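Local atomic coordinates of intracellular sulfur oxidation protein DsrF (Allochromatium vinosum, PDB entry 2HY5), a protein that is of uncertain function but could take part in the oxidation of intracellular sulfur, and assembles with DsrE and DsrH. Residues B[92-104]-B[109-121]. Numbering follows the deposited sequence.
Sequences LTQDDLVEIAFED and EEFDNIVEVIDSA
Asn113 turns its amide against the backbone of Glu99 and Ile100, where CG anti to its own backbone N (chi1 -176°) carries it, and its OD1 is gripped twice. Ile100 N donates to Asn113 OD1 at 2.8 Å, almost straight (172°), while Val115 N reaches the same oxygen at 3.0 Å from the opposite face of the amide, closing an Asx turn. Asn113 ND2 donates to a water, which in turn donates to Val98 O and accepts from Gln94 NE2. Replacing the amide with an alanine here removes OD1 and ND2 and would probably leave both Ile100 N and Val115 N without this acceptor, the water without one donor, and the turn into strand 115-118 less fixed. The Gln94 and Val115 side chains pass each other in opposite directions, Gln94 NE2 meeting Val115 O at 2.9 Å from above the carbonyl plane. Val115 CG2 lies 3.7 Å from Ile100 CD1, and Ile114 CG2 packs 3.6 Å from Phe102 CB. The Phe102 ring presents its edge to Glu109, whose OE1 approaches CE1 at 3.3 Å with ring and carboxylate planes 74° apart. Reciprocal bonds between Phe102 and Phe111, an antiparallel hydrogen-bonded pair, define a short beta hairpin, which the Asx turn links to 115-118, an outermost strand of the five-stranded parallel sheet in this DsrE/DsrF-like family member.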
ATOM      1  N   LEU B  92     -20.336  11.223 -10.062  1.00 12.67           N
ATOM      2  CA  LEU B  92     -19.736  11.852 -11.226  1.00 12.76           C
ATOM      3  C   LEU B  92     -20.497  11.503 -12.493  1.00 13.39           C
ATOM      4  O   LEU B  92     -21.214  10.506 -12.547  1.00 14.11           O
ATOM      5  CB  LEU B  92     -18.281  11.402 -11.385  1.00 12.93           C
ATOM      6  CG  LEU B  92     -17.303  11.666 -10.240  1.00 14.47           C
ATOM      7  CD1 LEU B  92     -15.956  11.063 -10.600  1.00 15.60           C
ATOM      8  CD2 LEU B  92     -17.172  13.163  -9.992  1.00 15.64           C
ATOM      9  N   THR B  93     -20.340  12.342 -13.510  1.00 15.34           N
ATOM     10  CA  THR B  93     -20.973  12.112 -14.799  1.00 15.80           C
ATOM     11  C   THR B  93     -19.855  12.291 -15.811  1.00 15.52           C
ATOM     12  O   THR B  93     -18.762  12.740 -15.451  1.00 14.38           O
ATOM     13  CB  THR B  93     -22.093  13.134 -15.082  1.00 21.11           C
ATOM     14  OG1 THR B  93     -21.522  14.427 -15.315  1.00 21.88           O
ATOM     15  CG2 THR B  93     -23.041  13.214 -13.899  1.00 21.26           C
ATOM     16  N   GLN B  94     -20.101  11.949 -17.069  1.00 13.66           N
ATOM     17  CA  GLN B  94     -19.045  12.101 -18.059  1.00 15.19           C
ATOM     18  C   GLN B  94     -18.603  13.559 -18.168  1.00 15.86           C
ATOM     19  O   GLN B  94     -17.490  13.846 -18.611  1.00 14.78           O
ATOM     20  CB  GLN B  94     -19.494  11.567 -19.423  1.00 15.56           C
ATOM     21  CG  GLN B  94     -18.452  11.779 -20.524  1.00 16.86           C
ATOM     22  CD  GLN B  94     -18.414  10.653 -21.544  1.00 16.02           C
ATOM     23  OE1 GLN B  94     -19.451  10.182 -22.009  1.00 16.83           O
ATOM     24  NE2 GLN B  94     -17.211  10.229 -21.907  1.00 14.78           N
ATOM     25  N   ASP B  95     -19.469  14.477 -17.745  1.00 17.30           N
ATOM     26  CA  ASP B  95     -19.145  15.900 -17.792  1.00 17.84           C
ATOM     27  C   ASP B  95     -18.016  16.271 -16.831  1.00 16.49           C
ATOM     28  O   ASP B  95     -17.421  17.343 -16.950  1.00 17.36           O
ATOM     29  CB  ASP B  95     -20.387  16.741 -17.473  1.00 38.12           C
ATOM     30  CG  ASP B  95     -21.314  16.891 -18.666  1.00 42.72           C
ATOM     31  OD1 ASP B  95     -21.733  15.862 -19.237  1.00 46.89           O
ATOM     32  OD2 ASP B  95     -21.624  18.043 -19.035  1.00 46.70           O
ATOM     33  N   ASP B  96     -17.720  15.387 -15.883  1.00 14.18           N
ATOM     34  CA  ASP B  96     -16.659  15.633 -14.909  1.00 13.90           C
ATOM     35  C   ASP B  96     -15.306  15.133 -15.395  1.00 12.74           C
ATOM     36  O   ASP B  96     -14.277  15.377 -14.759  1.00 11.13           O
ATOM     37  CB  ASP B  96     -16.977  14.938 -13.582  1.00 19.33           C
ATOM     38  CG  ASP B  96     -18.144  15.569 -12.852  1.00 22.41           C
ATOM     39  OD1 ASP B  96     -19.175  14.885 -12.682  1.00 22.64           O
ATOM     40  OD2 ASP B  96     -18.022  16.745 -12.447  1.00 23.84           O
ATOM     41  N   LEU B  97     -15.308  14.433 -16.522  1.00 10.86           N
ATOM     42  CA  LEU B  97     -14.080  13.866 -17.061  1.00 10.19           C
ATOM     43  C   LEU B  97     -13.504  14.660 -18.219  1.00 10.40           C
ATOM     44  O   LEU B  97     -14.211  15.415 -18.889  1.00 11.15           O
ATOM     45  CB  LEU B  97     -14.338  12.427 -17.509  1.00 11.57           C
ATOM     46  CG  LEU B  97     -15.074  11.570 -16.476  1.00 10.22           C
ATOM     47  CD1 LEU B  97     -15.372  10.207 -17.065  1.00 11.75           C
ATOM     48  CD2 LEU B  97     -14.237  11.449 -15.207  1.00 10.10           C
ATOM     49  N   VAL B  98     -12.210  14.483 -18.450  1.00  9.37           N
ATOM     50  CA  VAL B  98     -11.541  15.168 -19.539  1.00  9.96           C
ATOM     51  C   VAL B  98     -11.913  14.489 -20.848  1.00 10.84           C
ATOM     52  O   VAL B  98     -12.337  13.327 -20.869  1.00 10.54           O
ATOM     53  CB  VAL B  98     -10.002  15.109 -19.394  1.00 13.46           C
ATOM     54  CG1 VAL B  98      -9.568  15.779 -18.095  1.00 14.46           C
ATOM     55  CG2 VAL B  98      -9.528  13.660 -19.444  1.00 13.18           C
ATOM     56  N   GLU B  99     -11.772  15.226 -21.940  1.00 12.20           N
ATOM     57  CA  GLU B  99     -12.052  14.678 -23.254  1.00 12.99           C
ATOM     58  C   GLU B  99     -10.708  14.272 -23.831  1.00 12.96           C
ATOM     59  O   GLU B  99      -9.704  14.946 -23.607  1.00 12.99           O
ATOM     60  CB  GLU B  99     -12.712  15.731 -24.148  1.00 23.33           C
ATOM     61  CG  GLU B  99     -14.086  16.165 -23.675  1.00 29.10           C
ATOM     62  CD  GLU B  99     -14.746  17.137 -24.631  1.00 35.12           C
ATOM     63  OE1 GLU B  99     -14.206  18.248 -24.817  1.00 38.75           O
ATOM     64  OE2 GLU B  99     -15.803  16.788 -25.198  1.00 38.86           O
ATOM     65  N   ILE B 100     -10.687  13.162 -24.556  1.00  9.39           N
ATOM     66  CA  ILE B 100      -9.460  12.679 -25.166  1.00  8.93           C
ATOM     67  C   ILE B 100      -9.705  12.546 -26.662  1.00  9.68           C
ATOM     68  O   ILE B 100     -10.473  11.684 -27.106  1.00 10.07           O
ATOM     69  CB  ILE B 100      -9.047  11.321 -24.564  1.00  9.18           C
ATOM     70  CG1 ILE B 100      -8.771  11.492 -23.068  1.00  8.56           C
ATOM     71  CG2 ILE B 100      -7.825  10.770 -25.295  1.00  7.76           C
ATOM     72  CD1 ILE B 100      -8.401  10.197 -22.349  1.00  8.66           C
ATOM     73  N   ALA B 101      -9.051  13.411 -27.433  1.00 13.01           N
ATOM     74  CA  ALA B 101      -9.201  13.425 -28.884  1.00 14.52           C
ATOM     75  C   ALA B 101      -8.450  12.305 -29.585  1.00 15.34           C
ATOM     76  O   ALA B 101      -7.496  11.742 -29.049  1.00 15.31           O
ATOM     77  CB  ALA B 101      -8.748  14.773 -29.434  1.00 15.05           C
ATOM     78  N   PHE B 102      -8.892  11.990 -30.795  1.00 11.59           N
ATOM     79  CA  PHE B 102      -8.263  10.950 -31.598  1.00 13.04           C
ATOM     80  C   PHE B 102      -8.368  11.315 -33.066  1.00 14.36           C
ATOM     81  O   PHE B 102      -9.455  11.597 -33.569  1.00 13.72           O
ATOM     82  CB  PHE B 102      -8.938   9.593 -31.358  1.00 17.39           C
ATOM     83  CG  PHE B 102      -8.397   8.478 -32.224  1.00 17.92           C
ATOM     84  CD1 PHE B 102      -8.875   8.283 -33.515  1.00 17.68           C
ATOM     85  CD2 PHE B 102      -7.395   7.636 -31.749  1.00 18.69           C
ATOM     86  CE1 PHE B 102      -8.366   7.267 -34.325  1.00 17.34           C
ATOM     87  CE2 PHE B 102      -6.877   6.617 -32.548  1.00 19.41           C
ATOM     88  CZ  PHE B 102      -7.364   6.432 -33.840  1.00 18.02           C
ATOM     89  N   GLU B 103      -7.233  11.324 -33.752  1.00 17.27           N
ATOM     90  CA  GLU B 103      -7.228  11.632 -35.169  1.00 22.07           C
ATOM     91  C   GLU B 103      -6.247  10.724 -35.886  1.00 24.28           C
ATOM     92  O   GLU B 103      -5.164  10.427 -35.375  1.00 23.22           O
ATOM     93  CB  GLU B 103      -6.858  13.098 -35.414  1.00 57.01           C
ATOM     94  CG  GLU B 103      -5.396  13.435 -35.196  1.00 62.07           C
ATOM     95  CD  GLU B 103      -5.043  14.820 -35.701  1.00 64.73           C
ATOM     96  OE1 GLU B 103      -3.858  15.206 -35.606  1.00 66.76           O
ATOM     97  OE2 GLU B 103      -5.949  15.524 -36.195  1.00 66.69           O
ATOM     98  N   ASP B 104      -6.650  10.267 -37.065  1.00 22.83           N
ATOM     99  CA  ASP B 104      -5.821   9.399 -37.887  1.00 25.78           C
ATOM    100  C   ASP B 104      -5.805  10.025 -39.274  1.00 27.50           C
ATOM    101  O   ASP B 104      -6.828  10.074 -39.958  1.00 26.59           O
ATOM    102  CB  ASP B 104      -6.415   7.991 -37.942  1.00 54.65           C
ATOM    103  CG  ASP B 104      -5.544   7.019 -38.715  1.00 56.27           C
ATOM    104  OD1 ASP B 104      -5.331   7.241 -39.925  1.00 57.46           O
ATOM    105  OD2 ASP B 104      -5.071   6.035 -38.110  1.00 58.94           O
ATOM    106  N   GLU B 109     -10.445  10.080 -39.771  1.00 23.72           N
ATOM    107  CA  GLU B 109     -11.267  10.180 -38.575  1.00 23.06           C
ATOM    108  C   GLU B 109     -10.694  11.240 -37.642  1.00 21.31           C
ATOM    109  O   GLU B 109      -9.487  11.302 -37.415  1.00 20.36           O
ATOM    110  CB  GLU B 109     -11.384   8.822 -37.875  1.00 37.27           C
ATOM    111  CG  GLU B 109     -10.080   8.100 -37.624  1.00 41.62           C
ATOM    112  CD  GLU B 109     -10.288   6.614 -37.374  1.00 43.74           C
ATOM    113  OE1 GLU B 109      -9.285   5.887 -37.207  1.00 46.77           O
ATOM    114  OE2 GLU B 109     -11.456   6.171 -37.351  1.00 43.61           O
ATOM    115  N   GLU B 110     -11.575  12.091 -37.130  1.00 19.38           N
ATOM    116  CA  GLU B 110     -11.186  13.172 -36.232  1.00 19.15           C
ATOM    117  C   GLU B 110     -12.243  13.303 -35.149  1.00 16.68           C
ATOM    118  O   GLU B 110     -13.251  13.980 -35.337  1.00 17.66           O
ATOM    119  CB  GLU B 110     -11.089  14.484 -37.009  1.00 46.17           C
ATOM    120  CG  GLU B 110     -10.144  14.438 -38.196  1.00 53.01           C
ATOM    121  CD  GLU B 110     -10.323  15.624 -39.122  1.00 56.79           C
ATOM    122  OE1 GLU B 110     -10.178  16.773 -38.653  1.00 59.33           O
ATOM    123  OE2 GLU B 110     -10.606  15.405 -40.320  1.00 60.54           O
ATOM    124  N   PHE B 111     -12.013  12.647 -34.018  1.00 14.41           N
ATOM    125  CA  PHE B 111     -12.961  12.685 -32.909  1.00 14.31           C
ATOM    126  C   PHE B 111     -12.490  13.571 -31.761  1.00 13.85           C
ATOM    127  O   PHE B 111     -11.343  13.481 -31.321  1.00 13.78           O
ATOM    128  CB  PHE B 111     -13.209  11.272 -32.387  1.00 18.96           C
ATOM    129  CG  PHE B 111     -13.921  10.385 -33.364  1.00 21.81           C
ATOM    130  CD1 PHE B 111     -15.241  10.643 -33.723  1.00 23.07           C
ATOM    131  CD2 PHE B 111     -13.275   9.291 -33.930  1.00 23.85           C
ATOM    132  CE1 PHE B 111     -15.904   9.824 -34.630  1.00 22.05           C
ATOM    133  CE2 PHE B 111     -13.933   8.464 -34.839  1.00 23.89           C
ATOM    134  CZ  PHE B 111     -15.250   8.732 -35.188  1.00 22.58           C
ATOM    135  N   ASP B 112     -13.393  14.419 -31.277  1.00 12.76           N
ATOM    136  CA  ASP B 112     -13.109  15.333 -30.174  1.00 15.01           C
ATOM    137  C   ASP B 112     -12.916  14.565 -28.867  1.00 12.61           C
ATOM    138  O   ASP B 112     -12.182  15.003 -27.979  1.00 10.29           O
ATOM    139  CB  ASP B 112     -14.268  16.323 -30.018  1.00 36.01           C
ATOM    140  CG  ASP B 112     -14.461  17.192 -31.244  1.00 41.76           C
ATOM    141  OD1 ASP B 112     -14.114  16.745 -32.359  1.00 46.56           O
ATOM    142  OD2 ASP B 112     -14.979  18.317 -31.096  1.00 44.45           O
ATOM    143  N   ASN B 113     -13.587  13.425 -28.743  1.00 13.02           N
ATOM    144  CA  ASN B 113     -13.473  12.629 -27.529  1.00 12.32           C
ATOM    145  C   ASN B 113     -13.799  11.169 -27.787  1.00 12.44           C
ATOM    146  O   ASN B 113     -14.843  10.842 -28.350  1.00 15.43           O
ATOM    147  CB  ASN B 113     -14.405  13.189 -26.446  1.00 12.51           C
ATOM    148  CG  ASN B 113     -14.263  12.463 -25.116  1.00 13.55           C
ATOM    149  OD1 ASN B 113     -13.215  11.891 -24.816  1.00 11.32           O
ATOM    150  ND2 ASN B 113     -15.315  12.502 -24.304  1.00 13.41           N
ATOM    151  N   ILE B 114     -12.897  10.289 -27.376  1.00 10.49           N
ATOM    152  CA  ILE B 114     -13.118   8.866 -27.552  1.00 11.56           C
ATOM    153  C   ILE B 114     -13.384   8.152 -26.230  1.00 10.78           C
ATOM    154  O   ILE B 114     -13.583   6.938 -26.203  1.00 12.21           O
ATOM    155  CB  ILE B 114     -11.931   8.197 -28.294  1.00 14.11           C
ATOM    156  CG1 ILE B 114     -10.593   8.649 -27.707  1.00 17.33           C
ATOM    157  CG2 ILE B 114     -11.985   8.559 -29.767  1.00 15.85           C
ATOM    158  CD1 ILE B 114     -10.339   8.204 -26.294  1.00 18.85           C
ATOM    159  N   VAL B 115     -13.388   8.901 -25.131  1.00 10.69           N
ATOM    160  CA  VAL B 115     -13.660   8.301 -23.830  1.00  9.43           C
ATOM    161  C   VAL B 115     -15.103   7.808 -23.841  1.00 11.18           C
ATOM    162  O   VAL B 115     -16.042   8.589 -24.056  1.00  9.76           O
ATOM    163  CB  VAL B 115     -13.482   9.316 -22.681  1.00 13.06           C
ATOM    164  CG1 VAL B 115     -13.886   8.679 -21.358  1.00 13.43           C
ATOM    165  CG2 VAL B 115     -12.034   9.772 -22.612  1.00 11.64           C
ATOM    166  N   GLU B 116     -15.275   6.511 -23.618  1.00  8.72           N
ATOM    167  CA  GLU B 116     -16.604   5.917 -23.621  1.00 10.76           C
ATOM    168  C   GLU B 116     -17.022   5.325 -22.284  1.00  9.24           C
ATOM    169  O   GLU B 116     -16.307   4.513 -21.703  1.00  8.02           O
ATOM    170  CB  GLU B 116     -16.681   4.834 -24.696  1.00 12.96           C
ATOM    171  CG  GLU B 116     -17.993   4.079 -24.700  1.00 19.04           C
ATOM    172  CD  GLU B 116     -18.103   3.100 -25.852  1.00 23.17           C
ATOM    173  OE1 GLU B 116     -17.276   2.167 -25.932  1.00 24.31           O
ATOM    174  OE2 GLU B 116     -19.018   3.271 -26.683  1.00 24.27           O
ATOM    175  N   VAL B 117     -18.192   5.737 -21.808  1.00  9.26           N
ATOM    176  CA  VAL B 117     -18.737   5.226 -20.559  1.00 10.20           C
ATOM    177  C   VAL B 117     -19.516   3.953 -20.886  1.00 11.08           C
ATOM    178  O   VAL B 117     -20.393   3.958 -21.757  1.00 10.66           O
ATOM    179  CB  VAL B 117     -19.668   6.269 -19.905  1.00 12.97           C
ATOM    180  CG1 VAL B 117     -20.317   5.688 -18.661  1.00 15.93           C
ATOM    181  CG2 VAL B 117     -18.871   7.514 -19.559  1.00 14.21           C
ATOM    182  N   ILE B 118     -19.187   2.866 -20.194  1.00  7.94           N
ATOM    183  CA  ILE B 118     -19.836   1.582 -20.433  1.00  8.13           C
ATOM    184  C   ILE B 118     -20.397   0.909 -19.190  1.00  8.03           C
ATOM    185  O   ILE B 118     -19.977   1.191 -18.067  1.00  8.19           O
ATOM    186  CB  ILE B 118     -18.867   0.593 -21.104  1.00  9.06           C
ATOM    187  CG1 ILE B 118     -17.612   0.421 -20.238  1.00  9.60           C
ATOM    188  CG2 ILE B 118     -18.523   1.089 -22.499  1.00  8.92           C
ATOM    189  CD1 ILE B 118     -16.676  -0.697 -20.717  1.00  9.18           C
ATOM    190  N   ASP B 119     -21.336  -0.007 -19.409  1.00  8.42           N
ATOM    191  CA  ASP B 119     -21.973  -0.742 -18.325  1.00 11.00           C
ATOM    192  C   ASP B 119     -21.124  -1.928 -17.865  1.00  9.43           C
ATOM    193  O   ASP B 119     -20.151  -2.303 -18.518  1.00  9.44           O
ATOM    194  CB  ASP B 119     -23.348  -1.250 -18.768  1.00 17.58           C
ATOM    195  CG  ASP B 119     -23.255  -2.311 -19.851  1.00 21.50           C
ATOM    196  OD1 ASP B 119     -22.994  -1.963 -21.023  1.00 24.13           O
ATOM    197  OD2 ASP B 119     -23.436  -3.500 -19.523  1.00 23.18           O
ATOM    198  N   SER B 120     -21.523  -2.525 -16.747  1.00 11.39           N
ATOM    199  CA  SER B 120     -20.803  -3.647 -16.156  1.00 11.40           C
ATOM    200  C   SER B 120     -20.646  -4.873 -17.056  1.00 11.41           C
ATOM    201  O   SER B 120     -19.601  -5.524 -17.040  1.00 10.03           O
ATOM    202  CB  SER B 120     -21.472  -4.056 -14.840  1.00 22.66           C
ATOM    203  OG  SER B 120     -22.822  -4.431 -15.044  1.00 25.22           O
ATOM    204  N   ALA B 121     -21.674  -5.192 -17.836  1.00 10.22           N
ATOM    205  CA  ALA B 121     -21.615  -6.349 -18.729  1.00 11.75           C
ATOM    206  C   ALA B 121     -20.564  -6.140 -19.813  1.00 10.50           C
ATOM    207  O   ALA B 121     -19.839  -7.064 -20.174  1.00 10.03           O
ATOM    208  CB  ALA B 121     -22.983  -6.594 -19.361  1.00 18.69           C
TER
HETATM  209  O   HOH W   1     -14.997  12.377 -21.517  1.00 15.68           O